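Side-chain contacts in putative mandelate racemase (Zymomonas mobilis, PDB 2OX4), which binds magnesium and probably acts as a lyase, perhaps a dehydratase, of the enolase superfamily: residues G119-E124 with Y367-L372; A316-T321 with A326-A331. All coordinates share one frame; numbering follows the deposited sequence.

Contact 1: G119-E124 with Y367-L372; sequences GGKNRE and YKVPEL
The carboxylate of Glu371 is met on the syn side of OE2 by the ammonium of Lys121, NZ 2.9 Å from OE2 and 17° out of the carboxylate plane, in a hydrogen-bonded salt bridge. The other oxygen, OE1, is hydrogen-bonded to the hydroxyl of Tyr115, which also makes a weak bond to Lys121 NZ, so the carboxylate is held at both oxygens. The second flat group, the Arg123 guanidinium, has Asn122 CB above one face, toward the rim. Lys121 runs out extended until its last torsion (chi4 128°) turns NZ toward Glu371; at that bend CE rests 3.8 Å from Val369 CG1. A leucine in place of Lys121 would probably leave Glu371 OE2 without its charge mate and the carboxylate freer to swing about Tyr115. Farther along, a water joins the backbones, donating to Glu124 O (2.8 Å) and accepting from Val369 N (3.0 Å). Lys368 NZ stays 4.1 Å from Glu124 O, too far to bond. The contact ties the approach to barrel strand 126-131 to the chain leaving strand 366-367, while Lys121 N bonds Asn69 of the second subunit. With one ion pair, one methyl contact and a bridging water at the surface, the joint is mainly polar, and its strength probably depends on how far solvent screens the charges.

Contact 2: A316-T321 with A326-A331; sequences AHVAGT and AASLHA
Ala316 opens the contact by setting its methyl against the helix, CB 4.2 Å from Ser328 CB, and here the two backbones come nearest, with the CA atoms of Ala316 and Ser328 6.5 Å apart. Small groups on both sides allow that approach. His317 turns the other way, its CB directed off the helix, and its ND1 is hydrogen-bonded to Asp290 OD2; a histidine and an aspartate following the seventh and sixth barrel strands are consistent with the His-Asp dyad of mandelate racemase, although no catalytic role is established for them here. Val318 faces the helix again. CG2 lies beside the backbone N and CG1 anti to it (chi1 -176°), which brings CG2 against the Ser328 side chain, 3.4 Å from OG and 3.6 Å from CB, with CG1 farther off at 4.2 Å from OG.

This alternation lies in the loop between strand 313-314 and helix 322-333, a beta-alpha unit of the enolase-type barrel: the chain leaves the strand, then doubles back as a helix that packs against the loop it came from. The serine hydroxyl stands between its own N and carbonyl carbon (chi1 72°) and bonds back to Glu325 O, one turn earlier, so its polar need is met inside the helix and Val318 touches it by van der Waals contact alone. Ala319 O is hydrogen-bonded to Lys346 NZ, and Thr321 takes the N-cap position of helix 322-333. Its OG1 accepts from Val323 N and is also hydrogen-bonded to Glu39 OE1, on a strand of the antiparallel sheet, joining the helix start to the N-terminal part of the chain.

How the contacts relate
Helix 322-333 is shared ground for the two contacts, whose centres are 13 Å apart. Its Ser328 side makes contact 2; Leu329 and His330 meet the 367-372 segment of contact 1, with Val369 CG2 3.5 Å from His330 ND1 and Tyr367 CD1 3.7 Å from Leu329 CD2. Tyr115 ties them further, since its hydroxyl bonds Glu371 while its N bonds His330 ND1. In sequence, contact 2 is nested within the long excursion that contact 1 closes. Contact 2 lies near the metal site: the Val318 side chain is about 10 Å from the magnesium bound by Glu215, Glu241 and Glu267, whereas contact 1 sits at the surface away from it.

Contact 1: G119-E124 with Y367-L372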
ATOM      1  N   GLY C 119      -1.767  14.200  35.994  1.00 10.39           N
ATOM      2  CA  GLY C 119      -0.944  15.184  35.290  1.00 10.99           C
ATOM      3  C   GLY C 119      -1.440  16.616  35.409  1.00 13.23           C
ATOM      4  O   GLY C 119      -0.899  17.523  34.770  1.00 11.92           O
ATOM      5  N   GLY C 120      -2.466  16.826  36.231  1.00 12.02           N
ATOM      6  CA  GLY C 120      -2.881  18.177  36.595  1.00 10.89           C
ATOM      7  C   GLY C 120      -3.959  18.702  35.658  1.00 14.58           C
ATOM      8  O   GLY C 120      -4.504  17.943  34.867  1.00 19.71           O
ATOM      9  N   LYS C 121      -4.283  19.991  35.767  1.00 12.55           N
ATOM     10  CA  LYS C 121      -5.334  20.617  34.950  1.00  9.04           C
ATOM     11  C   LYS C 121      -4.751  21.164  33.657  1.00 10.55           C
ATOM     12  O   LYS C 121      -3.644  21.705  33.664  1.00 12.88           O
ATOM     13  CB  LYS C 121      -5.943  21.809  35.708  1.00 15.92           C
ATOM     14  CG  LYS C 121      -7.027  21.443  36.685  1.00 19.96           C
ATOM     15  CD  LYS C 121      -7.714  22.687  37.234  1.00 21.99           C
ATOM     16  CE  LYS C 121      -8.644  22.301  38.358  1.00 22.59           C
ATOM     17  NZ  LYS C 121      -8.377  23.117  39.564  1.00 26.72           N
ATOM     18  N   ASN C 122      -5.520  21.082  32.564  1.00  6.84           N
ATOM     19  CA  ASN C 122      -5.132  21.694  31.303  1.00 10.76           C
ATOM     20  C   ASN C 122      -6.011  22.900  30.975  1.00 10.85           C
ATOM     21  O   ASN C 122      -5.798  23.588  29.972  1.00 14.27           O
ATOM     22  CB  ASN C 122      -5.230  20.671  30.167  1.00  7.58           C
ATOM     23  CG  ASN C 122      -4.089  19.706  30.186  1.00 11.67           C
ATOM     24  OD1 ASN C 122      -3.135  19.840  29.423  1.00 12.73           O
ATOM     25  ND2 ASN C 122      -4.158  18.732  31.088  1.00 10.36           N
ATOM     26  N   ARG C 123      -7.013  23.122  31.822  1.00 12.96           N
ATOM     27  CA  ARG C 123      -7.990  24.190  31.638  1.00 12.35           C
ATOM     28  C   ARG C 123      -8.740  24.345  32.962  1.00 12.38           C
ATOM     29  O   ARG C 123      -8.718  23.443  33.807  1.00 14.31           O
ATOM     30  CB  ARG C 123      -8.975  23.841  30.513  1.00 12.54           C
ATOM     31  CG  ARG C 123      -9.703  22.505  30.693  1.00  9.82           C
ATOM     32  CD  ARG C 123     -10.309  22.009  29.357  1.00 11.94           C
ATOM     33  NE  ARG C 123      -9.263  21.714  28.374  1.00 12.74           N
ATOM     34  CZ  ARG C 123      -8.525  20.608  28.375  1.00 14.07           C
ATOM     35  NH1 ARG C 123      -8.744  19.656  29.283  1.00  9.09           N
ATOM     36  NH2 ARG C 123      -7.585  20.446  27.453  1.00 11.76           N
ATOM     37  N   GLU C 124      -9.400  25.482  33.144  1.00 13.65           N
ATOM     38  CA  GLU C 124     -10.050  25.769  34.426  1.00 14.18           C
ATOM     39  C   GLU C 124     -11.450  25.173  34.532  1.00 12.99           C
ATOM     40  O   GLU C 124     -11.939  24.922  35.635  1.00 14.46           O
ATOM     41  CB  GLU C 124     -10.086  27.284  34.690  1.00 18.92           C
ATOM     42  CG  GLU C 124      -8.714  27.884  35.042  1.00 26.00           C
ATOM     43  CD  GLU C 124      -7.975  27.112  36.148  1.00 46.70           C
ATOM     44  OE1 GLU C 124      -8.530  26.940  37.258  1.00 40.01           O
ATOM     45  OE2 GLU C 124      -6.826  26.676  35.911  1.00 41.43           O
ATOM     46  N   TYR C 367     -18.672  22.625  33.168  1.00 12.58           N
ATOM     47  CA  TYR C 367     -18.343  21.755  34.299  1.00 12.02           C
ATOM     48  C   TYR C 367     -17.013  22.129  34.959  1.00 17.32           C
ATOM     49  O   TYR C 367     -16.036  22.425  34.276  1.00 16.14           O
ATOM     50  CB  TYR C 367     -18.242  20.297  33.831  1.00 13.64           C
ATOM     51  CG  TYR C 367     -19.346  19.361  34.298  1.00 15.41           C
ATOM     52  CD1 TYR C 367     -19.936  18.478  33.401  1.00 16.54           C
ATOM     53  CD2 TYR C 367     -19.783  19.340  35.629  1.00 14.36           C
ATOM     54  CE1 TYR C 367     -20.926  17.590  33.798  1.00 14.02           C
ATOM     55  CE2 TYR C 367     -20.784  18.458  36.037  1.00 14.54           C
ATOM     56  CZ  TYR C 367     -21.349  17.591  35.116  1.00 16.32           C
ATOM     57  OH  TYR C 367     -22.337  16.702  35.481  1.00 18.61           O
ATOM     58  N   LYS C 368     -16.966  22.073  36.286  1.00 13.30           N
ATOM     59  CA  LYS C 368     -15.694  22.074  37.011  1.00 13.26           C
ATOM     60  C   LYS C 368     -15.395  20.678  37.555  1.00  9.12           C
ATOM     61  O   LYS C 368     -16.308  19.947  37.937  1.00 12.84           O
ATOM     62  CB  LYS C 368     -15.732  23.094  38.154  1.00 18.80           C
ATOM     63  CG  LYS C 368     -15.475  24.529  37.699  1.00 23.43           C
ATOM     64  CD  LYS C 368     -15.712  25.515  38.829  1.00 38.86           C
ATOM     65  CE  LYS C 368     -15.706  26.949  38.317  1.00 44.13           C
ATOM     66  NZ  LYS C 368     -14.359  27.370  37.845  1.00 59.41           N
ATOM     67  N   VAL C 369     -14.120  20.308  37.592  1.00 12.59           N
ATOM     68  CA  VAL C 369     -13.731  19.014  38.168  1.00 12.55           C
ATOM     69  C   VAL C 369     -13.948  19.038  39.690  1.00 13.21           C
ATOM     70  O   VAL C 369     -13.724  20.079  40.324  1.00 14.02           O
ATOM     71  CB  VAL C 369     -12.260  18.660  37.814  1.00 15.02           C
ATOM     72  CG1 VAL C 369     -11.269  19.569  38.555  1.00 11.59           C
ATOM     73  CG2 VAL C 369     -11.970  17.179  38.067  1.00 12.71           C
ATOM     74  N   PRO C 370     -14.420  17.914  40.280  1.00 13.58           N
ATOM     75  CA  PRO C 370     -14.420  17.860  41.752  1.00 14.07           C
ATOM     76  C   PRO C 370     -13.027  18.095  42.352  1.00 16.62           C
ATOM     77  O   PRO C 370     -12.006  17.748  41.745  1.00 15.94           O
ATOM     78  CB  PRO C 370     -14.903  16.434  42.058  1.00 11.35           C
ATOM     79  CG  PRO C 370     -15.715  16.050  40.842  1.00 18.95           C
ATOM     80  CD  PRO C 370     -14.990  16.690  39.684  1.00 15.84           C
ATOM     81  N   GLU C 371     -12.994  18.704  43.534  1.00 14.51           N
ATOM     82  CA  GLU C 371     -11.733  19.028  44.192  1.00 11.10           C
ATOM     83  C   GLU C 371     -11.539  18.249  45.502  1.00 13.94           C
ATOM     84  O   GLU C 371     -10.571  18.481  46.229  1.00 13.95           O
ATOM     85  CB  GLU C 371     -11.636  20.538  44.451  1.00 13.64           C
ATOM     86  CG  GLU C 371     -11.660  21.412  43.205  1.00 15.17           C
ATOM     87  CD  GLU C 371     -10.359  21.376  42.404  1.00 20.38           C
ATOM     88  OE1 GLU C 371      -9.350  20.816  42.880  1.00 19.81           O
ATOM     89  OE2 GLU C 371     -10.345  21.925  41.284  1.00 18.96           O
ATOM     90  N   LEU C 372     -12.452  17.321  45.785  1.00 12.62           N
ATOM     91  CA  LEU C 372     -12.378  16.457  46.965  1.00 12.80           C
ATOM     92  C   LEU C 372     -11.283  15.407  46.737  1.00 14.74           C
ATOM     93  O   LEU C 372     -10.847  15.217  45.596  1.00 12.85           O
ATOM     94  CB  LEU C 372     -13.731  15.767  47.188  1.00 12.21           C
ATOM     95  CG  LEU C 372     -14.932  16.655  47.534  1.00 18.05           C
ATOM     96  CD1 LEU C 372     -16.221  15.827  47.572  1.00 18.52           C
ATOM     97  CD2 LEU C 372     -14.702  17.352  48.868  1.00 24.50           C
TER
HETATM   98  O   HOH W   1     -12.372  22.657  37.149  1.00 15.91           O

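Contact 2: A316-T321 with A326-A331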
ATOM      1  N   ALA C 316     -15.019  12.101  26.521  1.00 10.70           N
ATOM      2  CA  ALA C 316     -15.355  10.856  27.195  1.00 10.81           C
ATOM      3  C   ALA C 316     -16.826  10.544  26.930  1.00  8.68           C
ATOM      4  O   ALA C 316     -17.678  11.432  26.996  1.00  9.53           O
ATOM      5  CB  ALA C 316     -15.089  10.937  28.680  1.00 14.06           C
ATOM      6  N   HIS C 317     -17.116   9.291  26.620  1.00 12.25           N
ATOM      7  CA  HIS C 317     -18.499   8.831  26.654  1.00  9.96           C
ATOM      8  C   HIS C 317     -18.932   8.698  28.100  1.00 10.73           C
ATOM      9  O   HIS C 317     -18.275   8.012  28.894  1.00 12.68           O
ATOM     10  CB  HIS C 317     -18.649   7.493  25.946  1.00 10.33           C
ATOM     11  CG  HIS C 317     -20.015   6.902  26.073  1.00 11.63           C
ATOM     12  ND1 HIS C 317     -20.317   5.929  27.002  1.00 13.17           N
ATOM     13  CD2 HIS C 317     -21.161   7.149  25.396  1.00 13.79           C
ATOM     14  CE1 HIS C 317     -21.593   5.604  26.893  1.00 17.63           C
ATOM     15  NE2 HIS C 317     -22.127   6.329  25.926  1.00 14.77           N
ATOM     16  N   VAL C 318     -20.035   9.357  28.442  1.00 11.74           N
ATOM     17  CA  VAL C 318     -20.522   9.344  29.823  1.00 13.66           C
ATOM     18  C   VAL C 318     -22.014   9.050  29.823  1.00 18.26           C
ATOM     19  O   VAL C 318     -22.808   9.835  29.293  1.00 18.83           O
ATOM     20  CB  VAL C 318     -20.269  10.700  30.538  1.00 15.88           C
ATOM     21  CG1 VAL C 318     -20.694  10.612  32.010  1.00 26.75           C
ATOM     22  CG2 VAL C 318     -18.796  11.078  30.453  1.00 14.66           C
ATOM     23  N   ALA C 319     -22.388   7.915  30.407  1.00 15.02           N
ATOM     24  CA  ALA C 319     -23.782   7.446  30.354  1.00 21.03           C
ATOM     25  C   ALA C 319     -24.070   6.414  31.424  1.00 29.46           C
ATOM     26  O   ALA C 319     -24.578   5.326  31.128  1.00 30.20           O
ATOM     27  CB  ALA C 319     -24.131   6.887  28.966  1.00 20.03           C
ATOM     28  N   GLY C 320     -23.743   6.754  32.668  1.00 21.22           N
ATOM     29  CA  GLY C 320     -24.198   5.970  33.818  1.00 23.36           C
ATOM     30  C   GLY C 320     -24.388   6.858  35.034  1.00 17.44           C
ATOM     31  O   GLY C 320     -24.916   7.971  34.921  1.00 18.00           O
ATOM     32  N   THR C 321     -23.932   6.376  36.189  1.00 15.39           N
ATOM     33  CA  THR C 321     -24.166   7.065  37.458  1.00 15.88           C
ATOM     34  C   THR C 321     -23.196   8.213  37.676  1.00 13.70           C
ATOM     35  O   THR C 321     -22.313   8.486  36.836  1.00 13.22           O
ATOM     36  CB  THR C 321     -24.047   6.124  38.685  1.00 12.27           C
ATOM     37  OG1 THR C 321     -22.664   5.938  39.024  1.00 14.57           O
ATOM     38  CG2 THR C 321     -24.724   4.780  38.454  1.00 14.42           C
ATOM     39  N   ALA C 326     -18.349  11.780  37.676  1.00 10.42           N
ATOM     40  CA  ALA C 326     -17.273  12.395  38.445  1.00 11.58           C
ATOM     41  C   ALA C 326     -15.906  11.940  37.927  1.00 11.59           C
ATOM     42  O   ALA C 326     -15.008  12.760  37.741  1.00 10.17           O
ATOM     43  CB  ALA C 326     -17.409  12.070  39.935  1.00 11.39           C
ATOM     44  N   ALA C 327     -15.762  10.637  37.695  1.00  9.15           N
ATOM     45  CA  ALA C 327     -14.493  10.089  37.211  1.00  9.60           C
ATOM     46  C   ALA C 327     -14.110  10.736  35.882  1.00 10.54           C
ATOM     47  O   ALA C 327     -12.963  11.139  35.697  1.00 13.16           O
ATOM     48  CB  ALA C 327     -14.575   8.575  37.075  1.00 13.74           C
ATOM     49  N   SER C 328     -15.087  10.877  34.980  1.00  9.63           N
ATOM     50  CA  SER C 328     -14.820  11.424  33.643  1.00 10.38           C
ATOM     51  C   SER C 328     -14.264  12.852  33.666  1.00 12.75           C
ATOM     52  O   SER C 328     -13.474  13.224  32.814  1.00 10.77           O
ATOM     53  CB  SER C 328     -16.066  11.346  32.758  1.00 12.39           C
ATOM     54  OG  SER C 328     -17.054  12.285  33.167  1.00 11.35           O
ATOM     55  N   LEU C 329     -14.680  13.649  34.647  1.00 10.11           N
ATOM     56  CA  LEU C 329     -14.225  15.031  34.734  1.00  9.79           C
ATOM     57  C   LEU C 329     -12.733  15.105  35.051  1.00  6.89           C
ATOM     58  O   LEU C 329     -12.021  15.974  34.546  1.00  9.18           O
ATOM     59  CB  LEU C 329     -15.048  15.778  35.799  1.00  8.63           C
ATOM     60  CG  LEU C 329     -16.556  15.791  35.522  1.00 10.69           C
ATOM     61  CD1 LEU C 329     -17.315  16.331  36.735  1.00 17.28           C
ATOM     62  CD2 LEU C 329     -16.878  16.599  34.273  1.00 16.24           C
ATOM     63  N   HIS C 330     -12.267  14.191  35.901  1.00  7.14           N
ATOM     64  CA  HIS C 330     -10.837  14.096  36.213  1.00 10.17           C
ATOM     65  C   HIS C 330     -10.023  13.715  34.983  1.00 10.06           C
ATOM     66  O   HIS C 330      -9.014  14.361  34.687  1.00  9.19           O
ATOM     67  CB  HIS C 330     -10.595  13.097  37.336  1.00  7.77           C
ATOM     68  CG  HIS C 330     -11.135  13.547  38.658  1.00 10.35           C
ATOM     69  ND1 HIS C 330     -10.422  14.357  39.517  1.00  9.95           N
ATOM     70  CD2 HIS C 330     -12.329  13.318  39.259  1.00 15.37           C
ATOM     71  CE1 HIS C 330     -11.148  14.595  40.598  1.00  9.40           C
ATOM     72  NE2 HIS C 330     -12.309  13.974  40.467  1.00 10.50           N
ATOM     73  N   ALA C 331     -10.479  12.688  34.271  1.00 10.05           N
ATOM     74  CA  ALA C 331      -9.782  12.198  33.067  1.00 11.65           C
ATOM     75  C   ALA C 331      -9.679  13.315  32.021  1.00 10.26           C
ATOM     76  O   ALA C 331      -8.616  13.562  31.461  1.00 10.29           O
ATOM     77  CB  ALA C 331     -10.515  10.975  32.488  1.00 11.46           C
TER